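Local coordinates for dehydrogenase (Thermotoga maritima, PDB 3EZY), which catalyses the NAD(+)-dependent oxidation of myo-inositol to scyllo-inosose and probably serves a myo-inositol degradation pathway, at residues I117-F122 with L289-K294; T15-N20 with A67-S72. All blocks are in the same frame, centred on the assembly; numbering follows the deposited sequence.

Contact 1: residues I117-F122 with L289-K294; sequences ILFTGF and LKTFIK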
loop_
_atom_site.group_PDB
_atom_site.type_symbol
_atom_site.label_atom_id
_atom_site.label_comp_id
_atom_site.label_asym_id
_atom_site.label_seq_id
_atom_site.Cartn_x
_atom_site.Cartn_y
_atom_site.Cartn_z
ATOM N N ILE A 117 14.233 6.253 -41.707
ATOM C CA ILE A 117 13.554 5.689 -40.537
ATOM C C ILE A 117 12.044 5.823 -40.647
ATOM O O ILE A 117 11.534 6.873 -41.029
ATOM C CB ILE A 117 14.022 6.453 -39.264
ATOM C CG1 ILE A 117 15.480 6.157 -38.988
ATOM C CG2 ILE A 117 13.226 6.113 -38.050
ATOM C CD1 ILE A 117 16.038 7.082 -37.906
ATOM N N LEU A 118 11.350 4.748 -40.290
ATOM C CA LEU A 118 9.920 4.762 -40.014
ATOM C C LEU A 118 9.726 4.340 -38.545
ATOM O O LEU A 118 9.983 3.201 -38.188
ATOM C CB LEU A 118 9.136 3.825 -40.944
ATOM C CG LEU A 118 7.625 3.684 -40.625
ATOM C CD1 LEU A 118 6.957 5.069 -40.500
ATOM C CD2 LEU A 118 6.900 2.833 -41.690
ATOM N N PHE A 119 9.313 5.278 -37.710
ATOM C CA PHE A 119 9.159 5.058 -36.254
ATOM C C PHE A 119 7.656 5.101 -35.957
ATOM O O PHE A 119 6.992 6.057 -36.312
ATOM C CB PHE A 119 9.857 6.212 -35.516
ATOM C CG PHE A 119 10.002 6.020 -34.000
ATOM C CD1 PHE A 119 11.267 5.915 -33.431
ATOM C CD2 PHE A 119 8.888 5.971 -33.176
ATOM C CE1 PHE A 119 11.443 5.773 -32.054
ATOM C CE2 PHE A 119 9.046 5.806 -31.784
ATOM C CZ PHE A 119 10.335 5.704 -31.242
ATOM N N THR A 120 7.126 4.064 -35.317
ATOM C CA THR A 120 5.719 3.974 -35.026
ATOM C C THR A 120 5.487 4.519 -33.631
ATOM O O THR A 120 6.207 4.162 -32.700
ATOM C CB THR A 120 5.234 2.515 -35.041
ATOM O OG1 THR A 120 5.356 2.008 -36.371
ATOM C CG2 THR A 120 3.736 2.427 -34.634
ATOM N N GLY A 121 4.473 5.371 -33.481
ATOM C CA GLY A 121 4.259 6.090 -32.237
ATOM C C GLY A 121 3.541 5.280 -31.157
ATOM O O GLY A 121 2.444 5.679 -30.725
ATOM N N PHE A 122 4.129 4.158 -30.715
ATOM C CA PHE A 122 3.601 3.452 -29.520
ATOM C C PHE A 122 4.206 4.065 -28.257
ATOM O O PHE A 122 5.219 3.599 -27.750
ATOM C CB PHE A 122 3.839 1.952 -29.623
ATOM C CG PHE A 122 2.923 1.284 -30.619
ATOM C CD1 PHE A 122 1.551 1.565 -30.618
ATOM C CD2 PHE A 122 3.416 0.373 -31.530
ATOM C CE1 PHE A 122 0.705 0.942 -31.512
ATOM C CE2 PHE A 122 2.576 -0.295 -32.404
ATOM C CZ PHE A 122 1.219 0.017 -32.432
ATOM N N LEU A 289 9.741 10.905 -28.088
ATOM C CA LEU A 289 10.267 11.848 -29.088
ATOM C C LEU A 289 11.787 12.045 -28.974
ATOM O O LEU A 289 12.508 12.083 -29.999
ATOM C CB LEU A 289 9.539 13.187 -28.991
ATOM C CG LEU A 289 10.030 14.322 -29.929
ATOM C CD1 LEU A 289 10.124 13.774 -31.307
ATOM C CD2 LEU A 289 9.086 15.515 -29.948
ATOM N N LYS A 290 12.297 12.161 -27.747
ATOM C CA LYS A 290 13.754 12.201 -27.573
ATOM C C LYS A 290 14.409 10.962 -28.202
ATOM O O LYS A 290 15.531 11.043 -28.716
ATOM C CB LYS A 290 14.137 12.283 -26.083
ATOM C CG LYS A 290 13.629 13.511 -25.371
ATOM C CD LYS A 290 14.253 13.550 -23.952
ATOM C CE LYS A 290 13.762 14.770 -23.136
ATOM N NZ LYS A 290 13.833 14.468 -21.628
ATOM N N THR A 291 13.725 9.822 -28.126
ATOM C CA THR A 291 14.285 8.565 -28.634
ATOM C C THR A 291 14.329 8.579 -30.161
ATOM O O THR A 291 15.340 8.188 -30.751
ATOM C CB THR A 291 13.507 7.304 -28.141
ATOM O OG1 THR A 291 13.458 7.311 -26.707
ATOM C CG2 THR A 291 14.183 6.006 -28.610
ATOM N N PHE A 292 13.229 9.008 -30.772
ATOM C CA PHE A 292 13.163 9.223 -32.217
ATOM C C PHE A 292 14.306 10.130 -32.724
ATOM O O PHE A 292 14.967 9.837 -33.729
ATOM C CB PHE A 292 11.802 9.841 -32.615
ATOM C CG PHE A 292 11.717 10.199 -34.103
ATOM C CD1 PHE A 292 11.799 9.200 -35.065
ATOM C CD2 PHE A 292 11.590 11.520 -34.520
ATOM C CE1 PHE A 292 11.738 9.481 -36.412
ATOM C CE2 PHE A 292 11.514 11.834 -35.887
ATOM C CZ PHE A 292 11.596 10.804 -36.833
ATOM N N ILE A 293 14.507 11.244 -32.047
ATOM C CA ILE A 293 15.573 12.193 -32.386
ATOM C C ILE A 293 16.971 11.562 -32.221
ATOM O O ILE A 293 17.824 11.713 -33.090
ATOM C CB ILE A 293 15.426 13.448 -31.515
ATOM C CG1 ILE A 293 14.173 14.206 -31.949
ATOM C CG2 ILE A 293 16.705 14.335 -31.583
ATOM C CD1 ILE A 293 13.705 15.221 -30.914
ATOM N N LYS A 294 17.196 10.860 -31.110
ATOM C CA LYS A 294 18.409 10.074 -30.903
ATOM C C LYS A 294 18.641 9.077 -32.035
ATOM O O LYS A 294 19.761 8.979 -32.550
ATOM C CB LYS A 294 18.330 9.291 -29.581
ATOM C CG LYS A 294 19.594 8.415 -29.293
ATOM C CD LYS A 294 19.494 7.588 -27.987
ATOM C CE LYS A 294 18.438 6.466 -28.091
ATOM N NZ LYS A 294 18.974 5.178 -28.707
#
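Phe-119 and Phe-292 meet in an offset edge-to-face pair where helix 277-298 packs against the parallel sheet of the Rossmann fold. Phe-119 lies on strand 118-121, the outermost strand at this end of the sheet within the chain, and its CA is 7.0 Å from that of Phe-292. The edge of the Phe-292 ring is directed at the face of Phe-119, with centroids 5.7 Å apart and planes at 83°. The packing is closest where Phe-292 CD1 lies 3.6 Å from Phe-119 CB, and Phe-292 CB sits 4.0 Å above the plane of the Phe-119 ring, shifted toward its rim. Because CG of Phe-119 is anti to the backbone N (chi1 -170°), the ring lies across the helix, and its CE1 comes within 3.9 Å of Phe-292 CA. The two side chains run antiparallel, the ring of each beside the other's stem. Phe-92, on the adjacent strand, also meets the Phe-119 ring, so the aromatic pair is part of a larger apolar cluster. With an alanine at Phe-119, the edge of Phe-292 would probably lose the ring face it points to, leaving a gap between strand and helix. Toward the start of the strand, Ile-117 extends the apolar surface by placing CG2 at the edge of the Phe-292 ring, 4.0 Å from CE1. The packing is looser beside the partly exposed Thr-291, whose CG2 stands near the plane of the Phe-119 ring, at its edge, 4.4 Å from CE1. This threonine gives the strand only its methyl group, as its OG1 is hydrogen-bonded to Glu-287 O one helical turn earlier.

Contact 2: residues T15-N20 with A67-S72; sequences TIHAEN and AVLVCS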
loop_
_atom_site.group_PDB
_atom_site.type_symbol
_atom_site.label_atom_id
_atom_site.label_comp_id
_atom_site.label_asym_id
_atom_site.label_seq_id
_atom_site.Cartn_x
_atom_site.Cartn_y
_atom_site.Cartn_z
ATOM N N THR A 15 0.056 18.630 -31.020
ATOM C CA THR A 15 0.352 19.790 -30.175
ATOM C C THR A 15 1.325 19.474 -29.037
ATOM O O THR A 15 2.280 20.217 -28.801
ATOM C CB THR A 15 -0.949 20.405 -29.617
ATOM O OG1 THR A 15 -1.772 20.815 -30.722
ATOM C CG2 THR A 15 -0.627 21.605 -28.701
ATOM N N ILE A 16 1.097 18.369 -28.330
ATOM C CA ILE A 16 2.037 17.880 -27.340
ATOM C C ILE A 16 3.448 17.744 -27.894
ATOM O O ILE A 16 4.416 18.219 -27.278
ATOM C CB ILE A 16 1.538 16.554 -26.714
ATOM C CG1 ILE A 16 0.311 16.855 -25.845
ATOM C CG2 ILE A 16 2.665 15.871 -25.871
ATOM C CD1 ILE A 16 -0.488 15.593 -25.395
ATOM N N HIS A 17 3.601 17.074 -29.034
ATOM C CA HIS A 17 4.966 16.886 -29.620
ATOM C C HIS A 17 5.625 18.254 -29.933
ATOM O O HIS A 17 6.808 18.492 -29.609
ATOM C CB HIS A 17 4.888 16.031 -30.901
ATOM C CG HIS A 17 4.586 14.588 -30.651
ATOM N ND1 HIS A 17 5.321 13.813 -29.776
ATOM C CD2 HIS A 17 3.666 13.757 -31.212
ATOM C CE1 HIS A 17 4.858 12.572 -29.800
ATOM N NE2 HIS A 17 3.857 12.514 -30.668
ATOM N N ALA A 18 4.852 19.152 -30.550
ATOM C CA ALA A 18 5.363 20.470 -30.967
ATOM C C ALA A 18 5.845 21.272 -29.750
ATOM O O ALA A 18 6.885 21.918 -29.808
ATOM C CB ALA A 18 4.269 21.263 -31.684
ATOM N N GLU A 19 5.064 21.240 -28.666
ATOM C CA GLU A 19 5.436 21.907 -27.410
ATOM C C GLU A 19 6.640 21.246 -26.746
ATOM O O GLU A 19 7.520 21.956 -26.250
ATOM C CB GLU A 19 4.224 22.027 -26.470
ATOM C CG GLU A 19 3.246 23.144 -26.966
ATOM C CD GLU A 19 1.877 23.120 -26.302
ATOM O OE1 GLU A 19 1.660 22.295 -25.377
ATOM O OE2 GLU A 19 1.001 23.926 -26.733
ATOM N N ASN A 20 6.721 19.912 -26.783
ATOM C CA ASN A 20 7.856 19.172 -26.200
ATOM C C ASN A 20 9.184 19.478 -26.881
ATOM O O ASN A 20 10.244 19.334 -26.283
ATOM C CB ASN A 20 7.620 17.645 -26.202
ATOM C CG ASN A 20 6.690 17.179 -25.052
ATOM O OD1 ASN A 20 6.403 17.936 -24.144
ATOM N ND2 ASN A 20 6.240 15.935 -25.104
ATOM N N ALA A 67 13.329 15.808 -40.499
ATOM C CA ALA A 67 12.511 14.695 -40.037
ATOM C C ALA A 67 11.112 15.230 -39.792
ATOM O O ALA A 67 10.918 16.410 -39.530
ATOM C CB ALA A 67 13.123 14.088 -38.748
ATOM N N VAL A 68 10.121 14.369 -39.926
ATOM C CA VAL A 68 8.741 14.797 -39.892
ATOM C C VAL A 68 7.954 13.963 -38.887
ATOM O O VAL A 68 8.117 12.737 -38.833
ATOM C CB VAL A 68 8.112 14.590 -41.286
ATOM C CG1 VAL A 68 6.656 14.982 -41.287
ATOM C CG2 VAL A 68 8.869 15.394 -42.348
ATOM N N LEU A 69 7.082 14.619 -38.115
ATOM C CA LEU A 69 6.116 13.909 -37.257
ATOM C C LEU A 69 4.748 13.963 -37.906
ATOM O O LEU A 69 4.129 15.034 -37.977
ATOM C CB LEU A 69 6.034 14.532 -35.854
ATOM C CG LEU A 69 7.353 14.845 -35.133
ATOM C CD1 LEU A 69 7.147 15.265 -33.651
ATOM C CD2 LEU A 69 8.378 13.694 -35.170
ATOM N N VAL A 70 4.272 12.820 -38.401
ATOM C CA VAL A 70 2.937 12.726 -39.004
ATOM C C VAL A 70 1.892 12.465 -37.895
ATOM O O VAL A 70 1.819 11.352 -37.340
ATOM C CB VAL A 70 2.876 11.613 -40.094
ATOM C CG1 VAL A 70 1.474 11.443 -40.622
ATOM C CG2 VAL A 70 3.909 11.899 -41.234
ATOM N N CYS A 71 1.070 13.484 -37.590
ATOM C CA CYS A 71 0.110 13.400 -36.484
ATOM C C CYS A 71 -1.249 13.848 -36.964
ATOM O O CYS A 71 -2.023 14.402 -36.209
ATOM C CB CYS A 71 0.539 14.323 -35.326
ATOM S SG CYS A 71 2.248 14.123 -34.753
ATOM N N SER A 72 -1.523 13.627 -38.237
ATOM C CA SER A 72 -2.769 14.074 -38.836
ATOM C C SER A 72 -3.720 12.883 -38.794
ATOM O O SER A 72 -3.374 11.819 -38.277
ATOM C CB SER A 72 -2.491 14.456 -40.280
ATOM O OG SER A 72 -1.742 13.392 -40.862
#
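The NE2 atom of His-17 is hydrogen-bonded to OE1 of Glu-94, which fixes the far end of an imidazole whose stem packs on Leu-69 and whose CD2 meets Cys-71. The bond leads to the end of strand 90-94, next to strand 67-70, so the histidine of helix 12-20 reaches over two neighbouring strands. Its CG is anti to the carbonyl carbon (chi1 -72°), which carries the ring toward the sheet, with His-17 CA 8.3 Å from Leu-69 CA. Leu-69 answers with a single methyl: CD1 lies 3.6 Å from His-17 CB and 4.0 Å from His-17 CG, close to where the ring joins its stem. That methyl extends away from the strand, anti to CA about the CB-CG bond. This is helix-on-sheet packing of a Rossmann fold: helix 12-20 follows strand 3-8 through a glycine-rich turn that fits the GxGxxG pattern at Gly-9, Gly-11 and Gly-14, and strand 67-70 lies beside strand 3-8 in the sheet. Just past strand 67-70, Cys-71 touches the residues of this pattern as well as the histidine. Its SG is 3.8 Å from His-17 CD2 and 4.9 Å from the ring centroid, in an oblique sulfur-aromatic approach 71° off the ring normal. Further round the imidazole, Phe-92 meets it edge-to-face, and the ring of Tyr-285 from helix 277-298 comes in with its plane at about 80°.

In the fold
Both contacts are buried and join helices to the same parallel sheet, but at different places: contact 1 at the outermost strand 118-121, contact 2 at the interior strand 67-70. Their centres are 11 Å apart, and helix 277-298 bridges them, with Phe-292 CE2 lying 3.7 Å from Leu-69 CD2 and Leu-289 CD1 lying 4.1 Å from Leu-69 CD1. Contact 1 brings in a helix from late in the chain and is purely apolar and aromatic. Contact 2 is smaller, 111 against 191 Å² of buried surface, and joins two early elements of the Rossmann fold; there a histidine, hydrogen-bonded to Glu-94, and a cysteine sulfur take part near the glycine-rich turn.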